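Local coordinates for transcriptional regulator (Streptococcus pneumoniae, PDB 2GNP), which is of unknown function but is probably a transcriptional regulator that senses a sugar-like effector through its putative sugar-binding domain, at residues V187-K200 against S235-N247. Numbering follows the deposited sequence.
Sequences VGEICCRFFDSKGK and SSILSVLRANLVN
Phe195 lies against the helical turn 236-240, with ring atom CE2 3.3 Å from Ser239 CB and CZ 3.6 Å from Val240 CG2. Its CG stands between the backbone N and the carbonyl carbon (chi1 50°), which brings the ring back over its own hairpin, where Gly188 O sits 3.6 Å above the plane, over the ring centre. On the ring's other flank from CE2, Leu245 CD1 approaches Phe195 CD1 and also meets Ile190 CG2. Ile190 extends its CG1 branch anti to the backbone N (chi1 -167°), and its CD1 ends 3.6 Å from Val246 CG1, while Val156 of strand 153-160 and Leu215 and Leu218 of helix 215-218 also touch this side chain. The contact thus packs a β-hairpin, added antiparallel to an otherwise parallel Rossmann-like sheet, against helix 234-242 and the Schellman turn at Asn244 that ends it. A classic β bulge, Val187 and Gly188 facing Phe195, interrupts the hairpin pairing where Ser236 OG lies 2.8 Å from Val187 O; Gly159 O of strand 153-160 is a second acceptor within reach of this hydroxyl. Ser239 OG lies 2.8 Å from Asp196 O, the carbonyl that closes the type I turn 196-199 by accepting Gly199 N. Arg242, extended from CG to NE, sends NH1 to Ser197 O at 2.9 Å (N-H...O 151°), the acceptor near the guanidinium plane but the donor above the carbonyl plane. Leu238 CD2 covers one guanidinium face, and NH2 forms a salt bridge with Asp263. Asp196 OD1 accepts Lys198 N, an Asx turn, and, from the opposite carboxylate face, Lys200 N just beyond the turn. From the helix side, Ala243 CB packs 3.4 Å from Lys198 O.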
ATOM      1  N   VAL A 187       0.675   7.282 -13.000  1.00 14.42           N
ATOM      2  CA  VAL A 187       2.003   7.291 -12.421  1.00 16.63           C
ATOM      3  C   VAL A 187       2.239   6.144 -11.415  1.00 16.52           C
ATOM      4  O   VAL A 187       3.383   5.847 -11.064  1.00 17.69           O
ATOM      5  CB  VAL A 187       2.401   8.646 -11.767  1.00 18.84           C
ATOM      6  CG1 VAL A 187       2.324   9.836 -12.799  1.00 19.59           C
ATOM      7  CG2 VAL A 187       1.585   8.934 -10.553  1.00 21.46           C
ATOM      8  N   GLY A 188       1.156   5.560 -10.908  1.00 15.46           N
ATOM      9  CA  GLY A 188       1.364   4.539  -9.878  1.00 13.88           C
ATOM     10  C   GLY A 188       0.057   3.902  -9.467  1.00 14.71           C
ATOM     11  O   GLY A 188      -1.044   4.210 -10.022  1.00 13.81           O
ATOM     12  N   GLU A 189       0.183   2.954  -8.523  1.00 13.88           N
ATOM     13  CA  GLU A 189      -1.023   2.307  -7.936  1.00 15.24           C
ATOM     14  C   GLU A 189      -0.891   2.055  -6.460  1.00 13.08           C
ATOM     15  O   GLU A 189       0.220   1.943  -5.931  1.00 12.82           O
ATOM     16  CB  GLU A 189      -1.522   1.062  -8.645  1.00 18.58           C
ATOM     17  CG  GLU A 189      -0.801  -0.284  -8.485  1.00 19.44           C
ATOM     18  CD  GLU A 189      -0.594  -0.956  -7.089  1.00 14.94           C
ATOM     19  OE1 GLU A 189      -1.446  -1.121  -6.140  1.00 21.06           O
ATOM     20  OE2 GLU A 189       0.586  -1.395  -6.909  1.00 18.52           O
ATOM     21  N   ILE A 190      -2.057   2.037  -5.818  1.00 12.52           N
ATOM     22  CA  ILE A 190      -2.159   1.691  -4.401  1.00 12.91           C
ATOM     23  C   ILE A 190      -3.438   0.900  -4.270  1.00 13.47           C
ATOM     24  O   ILE A 190      -4.467   1.258  -4.841  1.00 12.80           O
ATOM     25  CB  ILE A 190      -2.107   2.998  -3.536  1.00 13.64           C
ATOM     26  CG1 ILE A 190      -1.899   2.690  -2.040  1.00 15.15           C
ATOM     27  CG2 ILE A 190      -3.381   3.947  -3.774  1.00 13.10           C
ATOM     28  CD1 ILE A 190      -1.593   3.997  -1.189  1.00 15.83           C
ATOM     29  N   CYS A 191      -3.399  -0.219  -3.529  1.00 13.90           N
ATOM     30  CA  CYS A 191      -4.563  -1.105  -3.424  1.00 14.96           C
ATOM     31  C   CYS A 191      -5.132  -1.479  -4.813  1.00 14.66           C
ATOM     32  O   CYS A 191      -6.327  -1.635  -4.955  1.00 15.02           O
ATOM     33  CB  CYS A 191      -5.662  -0.511  -2.566  1.00 15.68           C
ATOM     34  SG  CYS A 191      -5.125  -0.389  -0.832  1.00 17.59           S
ATOM     35  N   CYS A 192      -4.244  -1.588  -5.782  1.00 15.57           N
ATOM     36  CA  CYS A 192      -4.566  -1.981  -7.140  1.00 15.56           C
ATOM     37  C   CYS A 192      -5.418  -0.963  -7.904  1.00 16.44           C
ATOM     38  O   CYS A 192      -6.050  -1.316  -8.910  1.00 17.74           O
ATOM     39  CB  CYS A 192      -5.214  -3.398  -7.107  1.00 16.75           C
ATOM     40  SG  CYS A 192      -4.062  -4.637  -6.409  1.00 21.64           S
ATOM     41  N   ARG A 193      -5.404   0.280  -7.448  1.00 13.66           N
ATOM     42  CA  ARG A 193      -6.057   1.420  -8.135  1.00 14.98           C
ATOM     43  C   ARG A 193      -5.009   2.352  -8.651  1.00 15.91           C
ATOM     44  O   ARG A 193      -4.034   2.644  -7.952  1.00 16.53           O
ATOM     45  CB  ARG A 193      -7.097   2.099  -7.284  1.00 15.69           C
ATOM     46  CG  ARG A 193      -8.246   1.082  -6.999  1.00 13.79           C
ATOM     47  CD  ARG A 193      -9.219   1.738  -6.031  1.00 14.89           C
ATOM     48  NE  ARG A 193     -10.357   0.868  -5.709  1.00 12.27           N
ATOM     49  CZ  ARG A 193     -11.339   0.584  -6.555  1.00 14.40           C
ATOM     50  NH1 ARG A 193     -11.317   1.117  -7.804  1.00 12.80           N
ATOM     51  NH2 ARG A 193     -12.346  -0.242  -6.197  1.00 13.86           N
ATOM     52  N   PHE A 194      -5.216   2.780  -9.894  1.00 13.96           N
ATOM     53  CA  PHE A 194      -4.208   3.503 -10.670  1.00 13.37           C
ATOM     54  C   PHE A 194      -4.518   4.965 -10.624  1.00 14.09           C
ATOM     55  O   PHE A 194      -5.666   5.357 -10.854  1.00 16.84           O
ATOM     56  CB  PHE A 194      -4.179   2.942 -12.113  1.00 13.81           C
ATOM     57  CG  PHE A 194      -3.656   1.512 -12.143  1.00 11.82           C
ATOM     58  CD1 PHE A 194      -2.292   1.294 -12.238  1.00 15.40           C
ATOM     59  CD2 PHE A 194      -4.512   0.417 -11.975  1.00 14.36           C
ATOM     60  CE1 PHE A 194      -1.785   0.014 -12.206  1.00 15.09           C
ATOM     61  CE2 PHE A 194      -3.974  -0.902 -11.910  1.00 15.54           C
ATOM     62  CZ  PHE A 194      -2.623  -1.076 -12.048  1.00 17.00           C
ATOM     63  N   PHE A 195      -3.489   5.763 -10.376  1.00 13.94           N
ATOM     64  CA  PHE A 195      -3.708   7.220 -10.265  1.00 12.43           C
ATOM     65  C   PHE A 195      -2.702   8.024 -11.069  1.00 14.14           C
ATOM     66  O   PHE A 195      -1.621   7.532 -11.429  1.00 13.66           O
ATOM     67  CB  PHE A 195      -3.679   7.652  -8.807  1.00 14.05           C
ATOM     68  CG  PHE A 195      -2.474   7.136  -8.043  1.00 13.09           C
ATOM     69  CD1 PHE A 195      -2.609   6.089  -7.119  1.00 15.68           C
ATOM     70  CD2 PHE A 195      -1.207   7.657  -8.287  1.00 15.76           C
ATOM     71  CE1 PHE A 195      -1.478   5.620  -6.382  1.00 15.54           C
ATOM     72  CE2 PHE A 195      -0.092   7.193  -7.592  1.00 16.86           C
ATOM     73  CZ  PHE A 195      -0.240   6.143  -6.642  1.00 15.16           C
ATOM     74  N   ASP A 196      -3.085   9.283 -11.313  1.00 15.01           N
ATOM     75  CA  ASP A 196      -2.222  10.237 -11.973  1.00 17.48           C
ATOM     76  C   ASP A 196      -1.292  10.994 -11.026  1.00 17.61           C
ATOM     77  O   ASP A 196      -1.134  10.641  -9.843  1.00 17.02           O
ATOM     78  CB  ASP A 196      -3.082  11.186 -12.821  1.00 17.49           C
ATOM     79  CG  ASP A 196      -3.854  12.205 -11.976  1.00 22.98           C
ATOM     80  OD1 ASP A 196      -3.684  12.275 -10.718  1.00 17.81           O
ATOM     81  OD2 ASP A 196      -4.601  13.011 -12.578  1.00 24.55           O
ATOM     82  N   SER A 197      -0.630  12.035 -11.526  1.00 17.79           N
ATOM     83  CA  SER A 197       0.414  12.739 -10.718  1.00 18.69           C
ATOM     84  C   SER A 197      -0.091  13.482  -9.495  1.00 19.83           C
ATOM     85  O   SER A 197       0.729  13.928  -8.664  1.00 19.49           O
ATOM     86  CB  SER A 197       1.165  13.744 -11.618  1.00 20.34           C
ATOM     87  OG  SER A 197       0.333  14.844 -11.883  1.00 19.38           O
ATOM     88  N   LYS A 198      -1.426  13.632  -9.393  1.00 18.30           N
ATOM     89  CA  LYS A 198      -2.091  14.326  -8.284  1.00 19.97           C
ATOM     90  C   LYS A 198      -2.832  13.333  -7.378  1.00 18.71           C
ATOM     91  O   LYS A 198      -3.538  13.719  -6.446  1.00 19.14           O
ATOM     92  CB  LYS A 198      -3.133  15.269  -8.866  1.00 19.91           C
ATOM     93  CG  LYS A 198      -2.506  16.527  -9.530  1.00 23.44           C
ATOM     94  CD  LYS A 198      -3.685  17.457  -9.966  1.00 27.85           C
ATOM     95  CE  LYS A 198      -3.258  18.913 -10.123  1.00 31.97           C
ATOM     96  NZ  LYS A 198      -1.994  19.039 -10.904  1.00 34.48           N
ATOM     97  N   GLY A 199      -2.670  12.044  -7.676  1.00 18.85           N
ATOM     98  CA  GLY A 199      -3.220  10.965  -6.855  1.00 18.21           C
ATOM     99  C   GLY A 199      -4.692  10.741  -7.088  1.00 18.38           C
ATOM    100  O   GLY A 199      -5.393  10.143  -6.261  1.00 20.28           O
ATOM    101  N   LYS A 200      -5.160  11.173  -8.261  1.00 20.18           N
ATOM    102  CA  LYS A 200      -6.533  10.898  -8.679  1.00 20.52           C
ATOM    103  C   LYS A 200      -6.671   9.654  -9.562  1.00 21.42           C
ATOM    104  O   LYS A 200      -5.862   9.448 -10.456  1.00 18.87           O
ATOM    105  CB  LYS A 200      -7.104  12.154  -9.368  1.00 22.57           C
ATOM    106  CG  LYS A 200      -7.907  13.011  -8.360  1.00 26.60           C
ATOM    107  CD  LYS A 200      -7.464  12.846  -6.851  1.00 30.23           C
ATOM    108  CE  LYS A 200      -8.397  11.934  -5.943  1.00 32.01           C
ATOM    109  NZ  LYS A 200      -7.876  10.588  -5.342  1.00 20.60           N
ATOM    110  N   SER A 235       7.581   9.448  -8.184  1.00 15.75           N
ATOM    111  CA  SER A 235       6.344  10.081  -8.700  1.00 15.73           C
ATOM    112  C   SER A 235       5.096   9.510  -7.998  1.00 15.88           C
ATOM    113  O   SER A 235       4.200  10.264  -7.605  1.00 14.38           O
ATOM    114  CB  SER A 235       6.218   9.903 -10.206  1.00 16.41           C
ATOM    115  OG  SER A 235       7.318  10.582 -10.889  1.00 18.94           O
ATOM    116  N   SER A 236       5.107   8.194  -7.772  1.00 15.26           N
ATOM    117  CA  SER A 236       3.966   7.520  -7.126  1.00 16.48           C
ATOM    118  C   SER A 236       3.781   8.001  -5.680  1.00 15.11           C
ATOM    119  O   SER A 236       2.651   8.308  -5.218  1.00 13.68           O
ATOM    120  CB  SER A 236       4.103   5.993  -7.141  1.00 16.81           C
ATOM    121  OG  SER A 236       4.406   5.547  -8.448  1.00 22.45           O
ATOM    122  N   ILE A 237       4.885   8.090  -4.949  1.00 13.62           N
ATOM    123  CA  ILE A 237       4.814   8.549  -3.572  1.00 13.82           C
ATOM    124  C   ILE A 237       4.349  10.007  -3.518  1.00 13.68           C
ATOM    125  O   ILE A 237       3.493  10.376  -2.703  1.00 14.04           O
ATOM    126  CB  ILE A 237       6.189   8.327  -2.856  1.00 12.61           C
ATOM    127  CG1 ILE A 237       6.489   6.790  -2.725  1.00 13.40           C
ATOM    128  CG2 ILE A 237       6.182   8.981  -1.504  1.00 12.13           C
ATOM    129  CD1 ILE A 237       7.914   6.523  -2.318  1.00 16.38           C
ATOM    130  N   LEU A 238       4.836  10.819  -4.450  1.00 12.91           N
ATOM    131  CA  LEU A 238       4.419  12.224  -4.433  1.00 11.94           C
ATOM    132  C   LEU A 238       2.886  12.318  -4.670  1.00 12.52           C
ATOM    133  O   LEU A 238       2.181  13.106  -4.023  1.00 13.94           O
ATOM    134  CB  LEU A 238       5.195  12.952  -5.514  1.00 11.89           C
ATOM    135  CG  LEU A 238       4.821  14.442  -5.718  1.00 14.14           C
ATOM    136  CD1 LEU A 238       4.969  15.260  -4.413  1.00 16.36           C
ATOM    137  CD2 LEU A 238       5.703  14.972  -6.828  1.00 14.78           C
ATOM    138  N   SER A 239       2.370  11.463  -5.546  1.00 12.64           N
ATOM    139  CA  SER A 239       0.901  11.431  -5.846  1.00 13.30           C
ATOM    140  C   SER A 239       0.110  11.101  -4.591  1.00 13.55           C
ATOM    141  O   SER A 239      -0.850  11.783  -4.210  1.00 13.17           O
ATOM    142  CB  SER A 239       0.538  10.399  -6.887  1.00 16.00           C
ATOM    143  OG  SER A 239       1.091  10.685  -8.152  1.00 19.42           O
ATOM    144  N   VAL A 240       0.560  10.043  -3.923  1.00 12.14           N
ATOM    145  CA  VAL A 240      -0.106   9.576  -2.685  1.00 13.11           C
ATOM    146  C   VAL A 240      -0.069  10.672  -1.618  1.00 12.79           C
ATOM    147  O   VAL A 240      -1.075  10.907  -0.917  1.00 12.71           O
ATOM    148  CB  VAL A 240       0.646   8.289  -2.237  1.00 12.44           C
ATOM    149  CG1 VAL A 240       0.252   7.956  -0.864  1.00 13.00           C
ATOM    150  CG2 VAL A 240       0.305   7.130  -3.266  1.00 11.31           C
ATOM    151  N   LEU A 241       1.066  11.358  -1.495  1.00 12.72           N
ATOM    152  CA  LEU A 241       1.183  12.480  -0.538  1.00 13.88           C
ATOM    153  C   LEU A 241       0.196  13.632  -0.901  1.00 14.33           C
ATOM    154  O   LEU A 241      -0.486  14.198  -0.030  1.00 14.77           O
ATOM    155  CB  LEU A 241       2.598  12.991  -0.513  1.00 13.52           C
ATOM    156  CG  LEU A 241       3.576  11.992   0.071  1.00 16.14           C
ATOM    157  CD1 LEU A 241       5.005  12.535  -0.068  1.00 17.19           C
ATOM    158  CD2 LEU A 241       3.201  11.797   1.539  1.00 20.00           C
ATOM    159  N   ARG A 242       0.250  14.037  -2.178  1.00 15.88           N
ATOM    160  CA  ARG A 242      -0.666  15.058  -2.743  1.00 16.31           C
ATOM    161  C   ARG A 242      -2.135  14.858  -2.447  1.00 16.20           C
ATOM    162  O   ARG A 242      -2.794  15.835  -2.051  1.00 18.50           O
ATOM    163  CB  ARG A 242      -0.446  15.226  -4.255  1.00 15.08           C
ATOM    164  CG  ARG A 242       0.699  16.157  -4.511  1.00 17.83           C
ATOM    165  CD  ARG A 242       1.098  16.078  -5.995  1.00 16.12           C
ATOM    166  NE  ARG A 242       2.197  17.011  -6.272  1.00 20.35           N
ATOM    167  CZ  ARG A 242       2.769  17.121  -7.473  1.00 22.26           C
ATOM    168  NH1 ARG A 242       2.358  16.341  -8.454  1.00 19.96           N
ATOM    169  NH2 ARG A 242       3.736  17.996  -7.697  1.00 21.45           N
ATOM    170  N   ALA A 243      -2.623  13.627  -2.606  1.00 14.88           N
ATOM    171  CA  ALA A 243      -4.041  13.270  -2.444  1.00 16.16           C
ATOM    172  C   ALA A 243      -4.333  12.766  -1.037  1.00 14.64           C
ATOM    173  O   ALA A 243      -5.473  12.380  -0.714  1.00 14.53           O
ATOM    174  CB  ALA A 243      -4.416  12.243  -3.494  1.00 16.28           C
ATOM    175  N   ASN A 244      -3.296  12.764  -0.191  1.00 14.88           N
ATOM    176  CA  ASN A 244      -3.458  12.280   1.210  1.00 15.36           C
ATOM    177  C   ASN A 244      -4.113  10.911   1.251  1.00 14.22           C
ATOM    178  O   ASN A 244      -5.022  10.675   2.050  1.00 14.13           O
ATOM    179  CB  ASN A 244      -4.237  13.269   2.088  1.00 15.20           C
ATOM    180  CG  ASN A 244      -3.525  14.598   2.206  1.00 19.36           C
ATOM    181  OD1 ASN A 244      -3.904  15.575   1.572  1.00 24.33           O
ATOM    182  ND2 ASN A 244      -2.498  14.636   3.021  1.00 19.14           N
ATOM    183  N   LEU A 245      -3.686  10.033   0.343  1.00 14.09           N
ATOM    184  CA  LEU A 245      -4.260   8.659   0.265  1.00 13.31           C
ATOM    185  C   LEU A 245      -3.935   7.782   1.462  1.00 13.53           C
ATOM    186  O   LEU A 245      -4.732   6.918   1.792  1.00 15.47           O
ATOM    187  CB  LEU A 245      -3.938   7.917  -1.014  1.00 13.45           C
ATOM    188  CG  LEU A 245      -4.338   8.679  -2.296  1.00 14.01           C
ATOM    189  CD1 LEU A 245      -3.959   7.878  -3.584  1.00 13.15           C
ATOM    190  CD2 LEU A 245      -5.876   8.984  -2.303  1.00 15.05           C
ATOM    191  N   VAL A 246      -2.772   7.990   2.078  1.00 14.44           N
ATOM    192  CA  VAL A 246      -2.469   7.391   3.366  1.00 13.71           C
ATOM    193  C   VAL A 246      -1.982   8.486   4.313  1.00 12.64           C
ATOM    194  O   VAL A 246      -1.680   9.616   3.910  1.00 13.16           O
ATOM    195  CB  VAL A 246      -1.341   6.299   3.239  1.00 14.53           C
ATOM    196  CG1 VAL A 246      -1.755   5.197   2.205  1.00 14.76           C
ATOM    197  CG2 VAL A 246      -0.092   6.997   2.808  1.00 15.33           C
ATOM    198  N   ASN A 247      -1.959   8.167   5.587  1.00 11.70           N
ATOM    199  CA  ASN A 247      -1.564   9.142   6.631  1.00 12.46           C
ATOM    200  C   ASN A 247      -0.296   8.798   7.365  1.00 11.30           C
ATOM    201  O   ASN A 247       0.052   9.499   8.295  1.00 12.36           O
ATOM    202  CB  ASN A 247      -2.716   9.486   7.595  1.00 11.85           C
ATOM    203  CG  ASN A 247      -3.258   8.300   8.306  1.00 15.42           C
ATOM    204  OD1 ASN A 247      -2.528   7.350   8.595  1.00 13.51           O
ATOM    205  ND2 ASN A 247      -4.598   8.285   8.507  1.00 19.78           N
TER
HETATM  206  O   HOH W   1       3.318  12.680  -8.580  1.00 17.45           O